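Local coordinates for nudix hydrolase domain-containing protein (Thermotoga maritima, PDB 3E57), which is a putative Nudix hydrolase that probably cleaves a nucleoside diphosphate linked to some other group, its true substrate being unknown, at residues 17-22 with 67-72; 32-37 with 145-150; 39-44 with 138-143; 47-52 with 112-117. All blocks are in the same frame, centred on the assembly; numbering follows the deposited sequence.

How the interactions relate
The four contacts illustrate how chemistry follows place in a fold. Interaction 1 is wholly buried and joins two sheet strands by backbone bonds and branched side chains. Interaction 2, at the dimer interface, adds a carboxylate that binds the loop after a strand; the two meet where Lys67 bonds to Asn145. Interaction 3 shares strand 131-145 with interaction 2, Met37 pairing with Leu143, yet depends on stacked aromatics. Interaction 4, a surface contact about 17 Å from the chain centre, is more polar. It shares helix 41-51 with interaction 3, and Glu42 and Arg116 bridge the two. Leu19, Val21 and Val69 of interaction 1 pack against the residues of interaction 4.

Interaction 1: residues 17-22 with 67-72; sequences RILVVK and KQVIPY
Leu19 and Val21 pair with Val69 and Lys67 through backbone hydrogen bonds. Val21 and Lys67 exchange two, Val21 N to Lys67 O at 2.9 Å and Lys67 N to Val21 O at 2.8 Å, the signature of an antiparallel hydrogen-bonded pair. Val69 N gives Leu19 O a third (3.1 Å). The strands diverge steeply, at 121° between their directions, and beyond this last bond a water takes over, donating to Leu19 O at 2.9 Å and to Val69 O at 2.7 Å. Val20 and Gln68 form the non-hydrogen-bonded pair, where Val20 CA-H points to Lys67 O, 3.3 Å from CA.

Apolar contacts follow on both faces of the sheet. On one, Gln68 CG is met from the same side by Ile18 CD1 and Val20 CG1, while the amide bonds to His106. On the other, Leu19, with CG anti to the backbone N (chi1 -177°), brings CD2 to Val69 CB (4.0 Å), and Val21 CG1 lies near Val69 CG2.

Strand 53-56 flanks strand 17-22 on its other edge. Helix 115-130 covers Leu19 and Val69 through Pro115 and Phe119, and strand 155-163 runs parallel to strand 66-77 in the sheet of the Nudix domain.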
loop_
_atom_site.group_PDB
_atom_site.type_symbol
_atom_site.label_atom_id
_atom_site.label_comp_id
_atom_site.label_asym_id
_atom_site.label_seq_id
_atom_site.Cartn_x
_atom_site.Cartn_y
_atom_site.Cartn_z
ATOM N N ARG B 17 19.768 7.935 20.908
ATOM C CA ARG B 17 18.937 6.741 21.084
ATOM C C ARG B 17 17.517 7.070 20.634
ATOM O O ARG B 17 16.948 8.079 21.060
ATOM C CB ARG B 17 18.921 6.277 22.540
ATOM C CG ARG B 17 20.277 5.775 23.047
ATOM C CD ARG B 17 20.171 4.372 23.639
ATOM N NE ARG B 17 19.264 4.320 24.784
ATOM C CZ ARG B 17 18.714 3.205 25.262
ATOM N NH1 ARG B 17 18.976 2.021 24.715
ATOM N NH2 ARG B 17 17.896 3.268 26.304
ATOM N N ILE B 18 16.939 6.211 19.801
ATOM C CA ILE B 18 15.669 6.531 19.133
ATOM C C ILE B 18 14.581 5.472 19.314
ATOM O O ILE B 18 14.875 4.315 19.597
ATOM C CB ILE B 18 15.876 6.854 17.626
ATOM C CG1 ILE B 18 16.701 5.779 16.899
ATOM C CG2 ILE B 18 16.556 8.202 17.472
ATOM C CD1 ILE B 18 15.949 4.531 16.543
ATOM N N LEU B 19 13.321 5.891 19.153
ATOM C CA LEU B 19 12.165 5.028 19.403
ATOM C C LEU B 19 12.035 3.940 18.340
ATOM O O LEU B 19 12.040 4.218 17.129
ATOM C CB LEU B 19 10.866 5.849 19.466
ATOM C CG LEU B 19 9.548 5.120 19.780
ATOM C CD1 LEU B 19 9.579 4.501 21.173
ATOM C CD2 LEU B 19 8.364 6.067 19.648
ATOM N N VAL B 20 11.900 2.705 18.814
ATOM C CA VAL B 20 11.725 1.545 17.954
ATOM C C VAL B 20 10.660 0.619 18.525
ATOM O O VAL B 20 10.285 0.743 19.684
ATOM C CB VAL B 20 13.054 0.773 17.788
ATOM C CG1 VAL B 20 14.084 1.642 17.097
ATOM C CG2 VAL B 20 13.595 0.284 19.154
ATOM N N VAL B 21 10.155 -0.283 17.688
ATOM C CA VAL B 21 9.355 -1.417 18.140
ATOM C C VAL B 21 9.891 -2.678 17.478
ATOM O O VAL B 21 10.511 -2.606 16.425
ATOM C CB VAL B 21 7.857 -1.267 17.801
ATOM C CG1 VAL B 21 7.250 -0.109 18.559
ATOM C CG2 VAL B 21 7.653 -1.100 16.295
ATOM N N LYS B 22 9.683 -3.826 18.116
ATOM C CA LYS B 22 10.027 -5.107 17.507
ATOM C C LYS B 22 9.055 -5.345 16.363
ATOM O O LYS B 22 7.862 -5.087 16.497
ATOM C CB LYS B 22 9.949 -6.258 18.522
ATOM C CG LYS B 22 11.002 -6.199 19.627
ATOM C CD LYS B 22 11.202 -7.557 20.339
ATOM C CE LYS B 22 9.931 -8.069 21.035
ATOM N NZ LYS B 22 10.210 -9.248 21.946
ATOM N N LYS B 67 11.601 -1.948 13.927
ATOM C CA LYS B 67 11.233 -0.846 13.061
ATOM C C LYS B 67 11.320 0.467 13.835
ATOM O O LYS B 67 10.833 0.574 14.960
ATOM C CB LYS B 67 9.838 -1.082 12.457
ATOM C CG LYS B 67 9.882 -2.154 11.377
ATOM C CD LYS B 67 8.548 -2.390 10.678
ATOM C CE LYS B 67 8.749 -3.030 9.287
ATOM N NZ LYS B 67 8.858 -1.994 8.173
ATOM N N GLN B 68 11.988 1.440 13.229
ATOM C CA GLN B 68 12.133 2.772 13.778
ATOM C C GLN B 68 10.846 3.546 13.541
ATOM O O GLN B 68 10.387 3.642 12.409
ATOM C CB GLN B 68 13.301 3.480 13.097
ATOM C CG GLN B 68 14.644 2.756 13.290
ATOM C CD GLN B 68 15.654 3.098 12.228
ATOM O OE1 GLN B 68 15.923 4.268 11.967
ATOM N NE2 GLN B 68 16.233 2.075 11.611
ATOM N N VAL B 69 10.256 4.078 14.606
ATOM C CA VAL B 69 9.013 4.841 14.487
ATOM C C VAL B 69 9.299 6.262 14.004
ATOM O O VAL B 69 9.992 7.035 14.679
ATOM C CB VAL B 69 8.261 4.872 15.811
ATOM C CG1 VAL B 69 7.039 5.778 15.708
ATOM C CG2 VAL B 69 7.881 3.458 16.209
ATOM N N ILE B 70 8.761 6.583 12.826
ATOM C CA ILE B 70 9.010 7.844 12.144
ATOM C C ILE B 70 7.703 8.635 12.027
ATOM O O ILE B 70 6.855 8.303 11.189
ATOM C CB ILE B 70 9.578 7.600 10.713
ATOM C CG1 ILE B 70 10.800 6.673 10.750
ATOM C CG2 ILE B 70 9.950 8.921 10.045
ATOM C CD1 ILE B 70 11.975 7.226 11.533
ATOM N N PRO B 71 7.519 9.669 12.867
ATOM C CA PRO B 71 6.438 10.600 12.583
ATOM C C PRO B 71 6.675 11.237 11.215
ATOM O O PRO B 71 7.809 11.576 10.895
ATOM C CB PRO B 71 6.548 11.628 13.717
ATOM C CG PRO B 71 7.948 11.486 14.238
ATOM C CD PRO B 71 8.235 10.036 14.108
ATOM N N TYR B 72 5.625 11.352 10.410
ATOM C CA TYR B 72 5.729 11.769 9.009
ATOM C C TYR B 72 4.547 12.686 8.702
ATOM O O TYR B 72 3.395 12.236 8.642
ATOM C CB TYR B 72 5.710 10.541 8.106
ATOM C CG TYR B 72 6.161 10.797 6.683
ATOM C CD1 TYR B 72 7.499 11.073 6.396
ATOM C CD2 TYR B 72 5.272 10.739 5.624
ATOM C CE1 TYR B 72 7.923 11.304 5.103
ATOM C CE2 TYR B 72 5.707 10.964 4.313
ATOM C CZ TYR B 72 7.036 11.246 4.069
ATOM O OH TYR B 72 7.462 11.468 2.760
HETATM O O HOH W 1 12.280 6.922 16.042
#

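Interaction 2: residues 32-37 with 145-150; sequences EFEGFM and NSSTTE
A sharp corner in the chain at Glu34 and Gly35 meets the end of strand 131-145 and the loop that follows it, and three sets of bonds hold them together. The first is a single antiparallel hydrogen-bonded pair: Gly35 N donates to Asn145 O at 2.8 Å, and Asn145 N returns a bond to Gly35 O at 2.9 Å. Gly35 has a phi of 124°, a backbone shape in which a CB would press on the carbonyl oxygen of Glu34.

The second set comes from the Glu34 carboxylate, which binds Ser147 twice. Although its CB points away from the loop, a bend at chi2 (73°) turns the acid back. OE2 takes Ser147 N on its syn lone pair at 2.9 Å, and OE1 receives the hydroxyl of Ser147 OG at 2.7 Å, also from the syn side but 33° out of the carboxylate plane. Both oxygens are thus engaged by one residue, which should fix the rotation of the group.

The third is a side-chain bond of Asn145, ND2 to Phe33 O at 3.1 Å, while its OD1 bonds to Lys67; its CB rests 3.6 Å from Phe33 CE1.

Helix 194-206 covers Phe36, and helix 23-30 touches Asn145 through Phe26. Phe33, Glu34, Phe36 and Met37 pair antiparallel with a strand of the second subunit, so the sheet runs on through the dimer.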
loop_
_atom_site.group_PDB
_atom_site.type_symbol
_atom_site.label_atom_id
_atom_site.label_comp_id
_atom_site.label_asym_id
_atom_site.label_seq_id
_atom_site.Cartn_x
_atom_site.Cartn_y
_atom_site.Cartn_z
ATOM N N GLU B 32 -0.192 -7.815 8.515
ATOM C CA GLU B 32 0.703 -7.749 7.381
ATOM C C GLU B 32 0.090 -6.877 6.296
ATOM O O GLU B 32 -0.930 -7.234 5.713
ATOM C CB GLU B 32 0.931 -9.159 6.843
ATOM C CG GLU B 32 1.687 -10.040 7.837
ATOM C CD GLU B 32 1.670 -11.513 7.461
ATOM O OE1 GLU B 32 2.105 -11.858 6.335
ATOM O OE2 GLU B 32 1.236 -12.328 8.308
ATOM N N PHE B 33 0.713 -5.736 6.032
ATOM C CA PHE B 33 0.280 -4.898 4.921
ATOM C C PHE B 33 1.470 -4.245 4.254
ATOM O O PHE B 33 2.529 -4.141 4.853
ATOM C CB PHE B 33 -0.727 -3.845 5.388
ATOM C CG PHE B 33 -0.175 -2.848 6.359
ATOM C CD1 PHE B 33 0.143 -1.560 5.952
ATOM C CD2 PHE B 33 -0.001 -3.183 7.696
ATOM C CE1 PHE B 33 0.625 -0.638 6.854
ATOM C CE2 PHE B 33 0.478 -2.271 8.597
ATOM C CZ PHE B 33 0.794 -0.988 8.183
ATOM N N GLU B 34 1.269 -3.824 3.013
ATOM C CA GLU B 34 2.298 -3.169 2.208
ATOM C C GLU B 34 1.683 -1.896 1.673
ATOM O O GLU B 34 0.795 -1.953 0.847
ATOM C CB GLU B 34 2.707 -4.084 1.045
ATOM C CG GLU B 34 3.700 -3.479 0.045
ATOM C CD GLU B 34 5.122 -3.365 0.597
ATOM O OE1 GLU B 34 5.542 -4.259 1.371
ATOM O OE2 GLU B 34 5.817 -2.380 0.236
ATOM N N GLY B 35 2.143 -0.756 2.163
ATOM C CA GLY B 35 1.585 0.526 1.746
ATOM C C GLY B 35 1.117 1.298 2.952
ATOM O O GLY B 35 1.885 1.510 3.876
ATOM N N PHE B 36 -0.149 1.707 2.946
ATOM C CA PHE B 36 -0.722 2.477 4.040
ATOM C C PHE B 36 -1.949 1.763 4.570
ATOM O O PHE B 36 -2.690 1.157 3.802
ATOM C CB PHE B 36 -1.126 3.863 3.550
ATOM C CG PHE B 36 -2.073 4.593 4.460
ATOM C CD1 PHE B 36 -1.593 5.390 5.485
ATOM C CD2 PHE B 36 -3.450 4.488 4.284
ATOM C CE1 PHE B 36 -2.475 6.082 6.329
ATOM C CE2 PHE B 36 -4.333 5.171 5.111
ATOM C CZ PHE B 36 -3.842 5.969 6.139
ATOM N N MET B 37 -2.157 1.860 5.878
ATOM C CA MET B 37 -3.386 1.372 6.533
ATOM C C MET B 37 -3.855 2.351 7.606
ATOM O O MET B 37 -3.059 2.777 8.443
ATOM C CB MET B 37 -3.133 0.018 7.189
ATOM C CG MET B 37 -4.408 -0.583 7.775
ATOM S SD MET B 37 -4.173 -2.238 8.399
ATOM C CE MET B 37 -3.000 -1.931 9.690
ATOM N N ASN B 145 3.906 1.216 5.939
ATOM C CA ASN B 145 4.821 0.101 6.062
ATOM C C ASN B 145 5.101 -0.406 4.673
ATOM O O ASN B 145 4.242 -1.025 4.048
ATOM C CB ASN B 145 4.203 -1.009 6.925
ATOM C CG ASN B 145 5.157 -2.157 7.185
ATOM O OD1 ASN B 145 6.311 -1.945 7.543
ATOM N ND2 ASN B 145 4.677 -3.384 7.016
ATOM N N SER B 146 6.280 -0.092 4.151
ATOM C CA SER B 146 6.642 -0.528 2.806
ATOM C C SER B 146 7.987 -1.202 2.850
ATOM O O SER B 146 8.830 -0.863 3.677
ATOM C CB SER B 146 6.705 0.647 1.847
ATOM O OG SER B 146 7.647 1.575 2.315
ATOM N N SER B 147 8.185 -2.154 1.950
ATOM C CA SER B 147 9.340 -3.013 2.017
ATOM C C SER B 147 10.205 -2.879 0.772
ATOM O O SER B 147 11.057 -3.729 0.532
ATOM C CB SER B 147 8.892 -4.464 2.180
ATOM O OG SER B 147 8.164 -4.892 1.044
ATOM N N THR B 148 10.015 -1.814 -0.003
ATOM C CA THR B 148 10.684 -1.705 -1.306
ATOM C C THR B 148 12.150 -1.223 -1.257
ATOM O O THR B 148 12.841 -1.258 -2.277
ATOM C CB THR B 148 9.878 -0.833 -2.291
ATOM O OG1 THR B 148 9.566 0.426 -1.691
ATOM C CG2 THR B 148 8.581 -1.536 -2.671
ATOM N N THR B 149 12.631 -0.788 -0.090
ATOM C CA THR B 149 14.032 -0.351 0.048
ATOM C C THR B 149 14.599 -0.779 1.385
ATOM O O THR B 149 13.847 -1.150 2.295
ATOM C CB THR B 149 14.200 1.192 -0.130
ATOM O OG1 THR B 149 13.557 1.902 0.940
ATOM C CG2 THR B 149 13.614 1.661 -1.476
ATOM N N GLU B 150 15.927 -0.746 1.496
ATOM C CA GLU B 150 16.614 -1.057 2.750
ATOM C C GLU B 150 16.098 -0.184 3.886
ATOM O O GLU B 150 15.807 -0.675 4.971
ATOM C CB GLU B 150 18.129 -0.822 2.622
ATOM C CG GLU B 150 18.881 -1.803 1.737
ATOM C CD GLU B 150 20.379 -1.498 1.692
ATOM O OE1 GLU B 150 20.749 -0.298 1.691
ATOM O OE2 GLU B 150 21.189 -2.452 1.656
#

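Interaction 3: residues 39-44 with 138-143; sequences VNFEDF and LEFLGL
Phe41 and Phe140 both carry CG anti to the backbone N (chi1 -167° and 176°), which lays the Phe41 ring, from the first turn of helix 41-51, alongside that of Phe140, from strand 131-145. They meet as an offset stack, centroids 4.7 Å apart and planes 24° from parallel. The slide is large enough that Phe140 CB also sits over the face of Phe41, 3.9 Å from its ring centroid, in a CH-pi contact.

Phe140 is enclosed on several sides. Phe41 CD1 covers one face, the backbone N of Gly142 lies over the opposite one, and Val39 comes in at the rim, its CG2 only 3.4 Å from Phe140 CE2. Phe44 completes the aromatic cluster: its ring runs nearly parallel to that of Phe140 but is slid so far that they hardly overlap, and one face of it is taken by Leu143 CD2, 4.0 Å from the Phe44 centroid. Gly142, with Leu141, forms a classic beta bulge opposite Leu159 in the adjoining strand, and Phe160 of that strand meets Phe140 edge-to-face.

The polar side chain of Asn40 stays at the margin. Asn40, the N-cap, accepts from Asp43 N through OD1 (2.9 Å), fixing the start of the helix. Val39 O lies near the plane of the Phe140 ring, 3.2 Å from CE2, and takes a water bond as well. The helix, with Val39 just ahead of it, therefore meets the strand mainly through the Phe41-Phe140 stack and apolar packing, and the carbonyl at the ring edge is probably drawn to the slightly positive aromatic C-H groups.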
loop_
_atom_site.group_PDB
_atom_site.type_symbol
_atom_site.label_atom_id
_atom_site.label_comp_id
_atom_site.label_asym_id
_atom_site.label_seq_id
_atom_site.Cartn_x
_atom_site.Cartn_y
_atom_site.Cartn_z
ATOM N N VAL B 39 -5.380 3.486 10.960
ATOM C CA VAL B 39 -5.533 2.945 12.313
ATOM C C VAL B 39 -5.975 4.058 13.253
ATOM O O VAL B 39 -5.833 5.232 12.946
ATOM C CB VAL B 39 -4.246 2.243 12.860
ATOM C CG1 VAL B 39 -3.671 1.230 11.845
ATOM C CG2 VAL B 39 -3.220 3.247 13.287
ATOM N N ASN B 40 -6.531 3.670 14.390
ATOM C CA ASN B 40 -6.977 4.631 15.396
ATOM C C ASN B 40 -5.774 5.174 16.165
ATOM O O ASN B 40 -4.901 4.420 16.576
ATOM C CB ASN B 40 -8.002 3.966 16.324
ATOM C CG ASN B 40 -8.352 4.818 17.521
ATOM O OD1 ASN B 40 -7.598 4.886 18.500
ATOM N ND2 ASN B 40 -9.503 5.469 17.454
ATOM N N PHE B 41 -5.727 6.491 16.332
ATOM C CA PHE B 41 -4.573 7.138 16.939
ATOM C C PHE B 41 -4.330 6.669 18.365
ATOM O O PHE B 41 -3.189 6.382 18.745
ATOM C CB PHE B 41 -4.721 8.661 16.907
ATOM C CG PHE B 41 -3.448 9.409 17.226
ATOM C CD1 PHE B 41 -2.194 8.874 16.912
ATOM C CD2 PHE B 41 -3.503 10.661 17.816
ATOM C CE1 PHE B 41 -1.047 9.555 17.188
ATOM C CE2 PHE B 41 -2.340 11.356 18.086
ATOM C CZ PHE B 41 -1.107 10.796 17.775
ATOM N N GLU B 42 -5.402 6.577 19.148
ATOM C CA GLU B 42 -5.278 6.119 20.533
ATOM C C GLU B 42 -4.706 4.693 20.598
ATOM O O GLU B 42 -3.832 4.414 21.415
ATOM C CB GLU B 42 -6.629 6.206 21.250
ATOM C CG GLU B 42 -6.554 5.955 22.743
ATOM C CD GLU B 42 -5.465 6.767 23.406
ATOM O OE1 GLU B 42 -5.451 8.008 23.227
ATOM O OE2 GLU B 42 -4.617 6.163 24.093
ATOM N N ASP B 43 -5.182 3.809 19.721
ATOM C CA ASP B 43 -4.662 2.436 19.632
ATOM C C ASP B 43 -3.165 2.437 19.331
ATOM O O ASP B 43 -2.392 1.682 19.940
ATOM C CB ASP B 43 -5.394 1.626 18.548
ATOM C CG ASP B 43 -6.850 1.329 18.894
ATOM O OD1 ASP B 43 -7.248 1.470 20.074
ATOM O OD2 ASP B 43 -7.604 0.939 17.967
ATOM N N PHE B 44 -2.747 3.302 18.408
ATOM C CA PHE B 44 -1.326 3.424 18.075
ATOM C C PHE B 44 -0.474 3.910 19.254
ATOM O O PHE B 44 0.580 3.350 19.528
ATOM C CB PHE B 44 -1.131 4.362 16.881
ATOM C CG PHE B 44 0.296 4.525 16.485
ATOM C CD1 PHE B 44 1.032 3.429 16.063
ATOM C CD2 PHE B 44 0.911 5.761 16.551
ATOM C CE1 PHE B 44 2.355 3.563 15.713
ATOM C CE2 PHE B 44 2.251 5.897 16.203
ATOM C CZ PHE B 44 2.962 4.793 15.778
ATOM N N LEU B 138 -3.029 18.474 13.949
ATOM C CA LEU B 138 -2.366 17.306 13.397
ATOM C C LEU B 138 -3.436 16.236 13.414
ATOM O O LEU B 138 -3.951 15.865 14.475
ATOM C CB LEU B 138 -1.139 16.875 14.197
ATOM C CG LEU B 138 0.141 17.697 14.008
ATOM C CD1 LEU B 138 1.364 16.840 14.332
ATOM C CD2 LEU B 138 0.256 18.263 12.597
ATOM N N GLU B 139 -3.818 15.785 12.229
ATOM C CA GLU B 139 -4.803 14.732 12.099
ATOM C C GLU B 139 -4.013 13.481 11.804
ATOM O O GLU B 139 -3.367 13.410 10.769
ATOM C CB GLU B 139 -5.764 15.049 10.951
ATOM C CG GLU B 139 -6.911 14.039 10.797
ATOM C CD GLU B 139 -7.760 14.262 9.542
ATOM O OE1 GLU B 139 -7.574 15.287 8.839
ATOM O OE2 GLU B 139 -8.611 13.393 9.249
ATOM N N PHE B 140 -4.035 12.510 12.710
ATOM C CA PHE B 140 -3.389 11.233 12.447
ATOM C C PHE B 140 -4.190 10.457 11.396
ATOM O O PHE B 140 -5.395 10.273 11.549
ATOM C CB PHE B 140 -3.289 10.427 13.736
ATOM C CG PHE B 140 -2.713 9.042 13.555
ATOM C CD1 PHE B 140 -1.374 8.856 13.283
ATOM C CD2 PHE B 140 -3.523 7.927 13.659
ATOM C CE1 PHE B 140 -0.851 7.585 13.140
ATOM C CE2 PHE B 140 -3.007 6.650 13.520
ATOM C CZ PHE B 140 -1.680 6.477 13.262
ATOM N N LEU B 141 -3.521 10.012 10.330
ATOM C CA LEU B 141 -4.180 9.266 9.268
ATOM C C LEU B 141 -3.972 7.765 9.387
ATOM O O LEU B 141 -4.892 6.997 9.175
ATOM C CB LEU B 141 -3.710 9.756 7.894
ATOM C CG LEU B 141 -3.907 11.236 7.569
ATOM C CD1 LEU B 141 -3.499 11.503 6.116
ATOM C CD2 LEU B 141 -5.339 11.669 7.810
ATOM N N GLY B 142 -2.763 7.335 9.716
ATOM C CA GLY B 142 -2.489 5.909 9.858
ATOM C C GLY B 142 -1.019 5.593 9.731
ATOM O O GLY B 142 -0.169 6.465 9.942
ATOM N N LEU B 143 -0.735 4.353 9.346
ATOM C CA LEU B 143 0.620 3.822 9.288
ATOM C C LEU B 143 1.096 3.502 7.883
ATOM O O LEU B 143 0.333 2.992 7.049
ATOM C CB LEU B 143 0.694 2.536 10.106
ATOM C CG LEU B 143 0.389 2.683 11.603
ATOM C CD1 LEU B 143 0.696 1.371 12.315
ATOM C CD2 LEU B 143 1.181 3.805 12.200
HETATM O O HOH W 2 -7.242 7.406 11.930
#

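Interaction 4: residues 47-52 with 112-117; sequences FLDQYG and GATPRE
Asp49 and Pro115, the residues with the most surface buried by the contact, lie side by side with Arg116 where the last turns of helix 41-51 reach the start of helix 115-130. Asp49 turns its carboxylate to the helix start. OD1 accepts from Arg116 N at 3.1 Å, the donor standing 45° out of the carboxylate plane, while both oxygens press on Arg116 CB, OD1 at 3.2 Å. An acid here, beside the N-terminal turn of a helix, is probably stabilised further by the helix dipole.

Pro115 fits its ring against the neighbouring helix's backbone. Its CB is 3.2 Å from Leu48 O, a carbonyl already used by Gly52 N, and 4.1 Å from Leu48 CB, with its CG a little farther along near Gly52 O (3.7 Å). Helix 115-130 carries REVNEE, which matches the REUXEE core of the Nudix signature, and the contact lies at the N-terminal end of what is probably the Nudix helix. Thr114 is its N-cap: OG1 accepts from Glu117 N in a weak bond of 3.3 Å.

With CG anti to its own N (chi1 174°) and the chain extended to NE, Arg116 passes alongside the Asp49 carboxylate. The guanidinium, turned 25° from the plane of that group, meets OD2 at its edge, but the salt bridge from NH1 to Asp49 OD2 is long, at 3.6 Å. The stronger ionic partner of Arg116 is Glu42, about two turns before Asp49 on the same helix; Glu42 OE1 pairs with Arg116 NH2, while NH1 makes a weak bond to Asn46.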
loop_
_atom_site.group_PDB
_atom_site.type_symbol
_atom_site.label_atom_id
_atom_site.label_comp_id
_atom_site.label_asym_id
_atom_site.label_seq_id
_atom_site.Cartn_x
_atom_site.Cartn_y
_atom_site.Cartn_z
ATOM N N PHE B 47 -0.152 1.279 21.687
ATOM C CA PHE B 47 0.820 0.334 21.131
ATOM C C PHE B 47 2.253 0.764 21.418
ATOM O O PHE B 47 3.094 -0.060 21.791
ATOM C CB PHE B 47 0.591 0.163 19.620
ATOM C CG PHE B 47 1.731 -0.478 18.903
ATOM C CD1 PHE B 47 1.868 -1.858 18.885
ATOM C CD2 PHE B 47 2.657 0.292 18.209
ATOM C CE1 PHE B 47 2.927 -2.465 18.215
ATOM C CE2 PHE B 47 3.712 -0.309 17.545
ATOM C CZ PHE B 47 3.844 -1.690 17.543
ATOM N N LEU B 48 2.532 2.058 21.268
ATOM C CA LEU B 48 3.859 2.596 21.566
ATOM C C LEU B 48 4.208 2.460 23.047
ATOM O O LEU B 48 5.308 2.065 23.389
ATOM C CB LEU B 48 3.963 4.072 21.162
ATOM C CG LEU B 48 3.913 4.406 19.674
ATOM C CD1 LEU B 48 4.094 5.914 19.487
ATOM C CD2 LEU B 48 4.972 3.595 18.924
ATOM N N ASP B 49 3.274 2.805 23.921
ATOM C CA ASP B 49 3.528 2.696 25.358
ATOM C C ASP B 49 3.750 1.251 25.783
ATOM O O ASP B 49 4.555 0.988 26.673
ATOM C CB ASP B 49 2.393 3.324 26.163
ATOM C CG ASP B 49 2.594 4.813 26.395
ATOM O OD1 ASP B 49 3.760 5.284 26.347
ATOM O OD2 ASP B 49 1.572 5.507 26.630
ATOM N N GLN B 50 3.046 0.328 25.136
ATOM C CA GLN B 50 3.130 -1.092 25.457
ATOM C C GLN B 50 4.357 -1.799 24.850
ATOM O O GLN B 50 4.928 -2.700 25.466
ATOM C CB GLN B 50 1.849 -1.780 25.016
ATOM C CG GLN B 50 1.729 -3.218 25.449
ATOM C CD GLN B 50 0.384 -3.811 25.133
ATOM O OE1 GLN B 50 -0.342 -3.319 24.263
ATOM N NE2 GLN B 50 0.039 -4.884 25.833
ATOM N N TYR B 51 4.768 -1.401 23.650
ATOM C CA TYR B 51 5.842 -2.105 22.944
ATOM C C TYR B 51 7.064 -1.256 22.596
ATOM O O TYR B 51 8.105 -1.798 22.240
ATOM C CB TYR B 51 5.283 -2.725 21.664
ATOM C CG TYR B 51 4.219 -3.759 21.910
ATOM C CD1 TYR B 51 4.547 -5.021 22.391
ATOM C CD2 TYR B 51 2.883 -3.482 21.646
ATOM C CE1 TYR B 51 3.569 -5.975 22.607
ATOM C CE2 TYR B 51 1.902 -4.426 21.860
ATOM C CZ TYR B 51 2.251 -5.670 22.341
ATOM O OH TYR B 51 1.273 -6.606 22.556
ATOM N N GLY B 52 6.937 0.063 22.692
ATOM C CA GLY B 52 8.014 0.962 22.305
ATOM C C GLY B 52 9.179 0.925 23.275
ATOM O O GLY B 52 8.986 0.749 24.480
ATOM N N GLY B 112 10.858 12.531 25.597
ATOM C CA GLY B 112 9.899 12.307 26.675
ATOM C C GLY B 112 10.188 11.129 27.588
ATOM O O GLY B 112 11.056 10.295 27.306
ATOM N N ALA B 113 9.436 11.075 28.687
ATOM C CA ALA B 113 9.630 10.084 29.753
ATOM C C ALA B 113 9.065 8.704 29.400
ATOM O O ALA B 113 9.420 7.699 30.032
ATOM C CB ALA B 113 8.997 10.586 31.047
ATOM N N THR B 114 8.169 8.669 28.414
ATOM C CA THR B 114 7.570 7.428 27.918
ATOM C C THR B 114 7.506 7.503 26.394
ATOM O O THR B 114 7.540 8.600 25.837
ATOM C CB THR B 114 6.129 7.242 28.444
ATOM O OG1 THR B 114 5.312 8.345 28.018
ATOM C CG2 THR B 114 6.111 7.140 29.979
ATOM N N PRO B 115 7.409 6.340 25.715
ATOM C CA PRO B 115 7.258 6.273 24.256
ATOM C C PRO B 115 6.190 7.206 23.675
ATOM O O PRO B 115 6.419 7.846 22.646
ATOM C CB PRO B 115 6.856 4.815 24.023
ATOM C CG PRO B 115 7.487 4.072 25.117
ATOM C CD PRO B 115 7.465 4.989 26.308
ATOM N N ARG B 116 5.032 7.261 24.325
ATOM C CA ARG B 116 3.934 8.113 23.887
ATOM C C ARG B 116 4.288 9.588 24.013
ATOM O O ARG B 116 4.080 10.365 23.085
ATOM C CB ARG B 116 2.695 7.803 24.714
ATOM C CG ARG B 116 1.517 8.705 24.466
ATOM C CD ARG B 116 0.608 8.725 25.664
ATOM N NE ARG B 116 -0.760 9.019 25.269
ATOM C CZ ARG B 116 -1.660 8.106 24.914
ATOM N NH1 ARG B 116 -1.381 6.803 24.929
ATOM N NH2 ARG B 116 -2.865 8.508 24.570
ATOM N N GLU B 117 4.816 9.965 25.177
ATOM C CA GLU B 117 5.224 11.337 25.427
ATOM C C GLU B 117 6.363 11.757 24.499
ATOM O O GLU B 117 6.355 12.873 23.978
ATOM C CB GLU B 117 5.655 11.495 26.891
ATOM C CG GLU B 117 6.008 12.916 27.305
ATOM C CD GLU B 117 6.706 12.970 28.650
ATOM O OE1 GLU B 117 6.633 11.967 29.397
ATOM O OE2 GLU B 117 7.340 14.006 28.958
#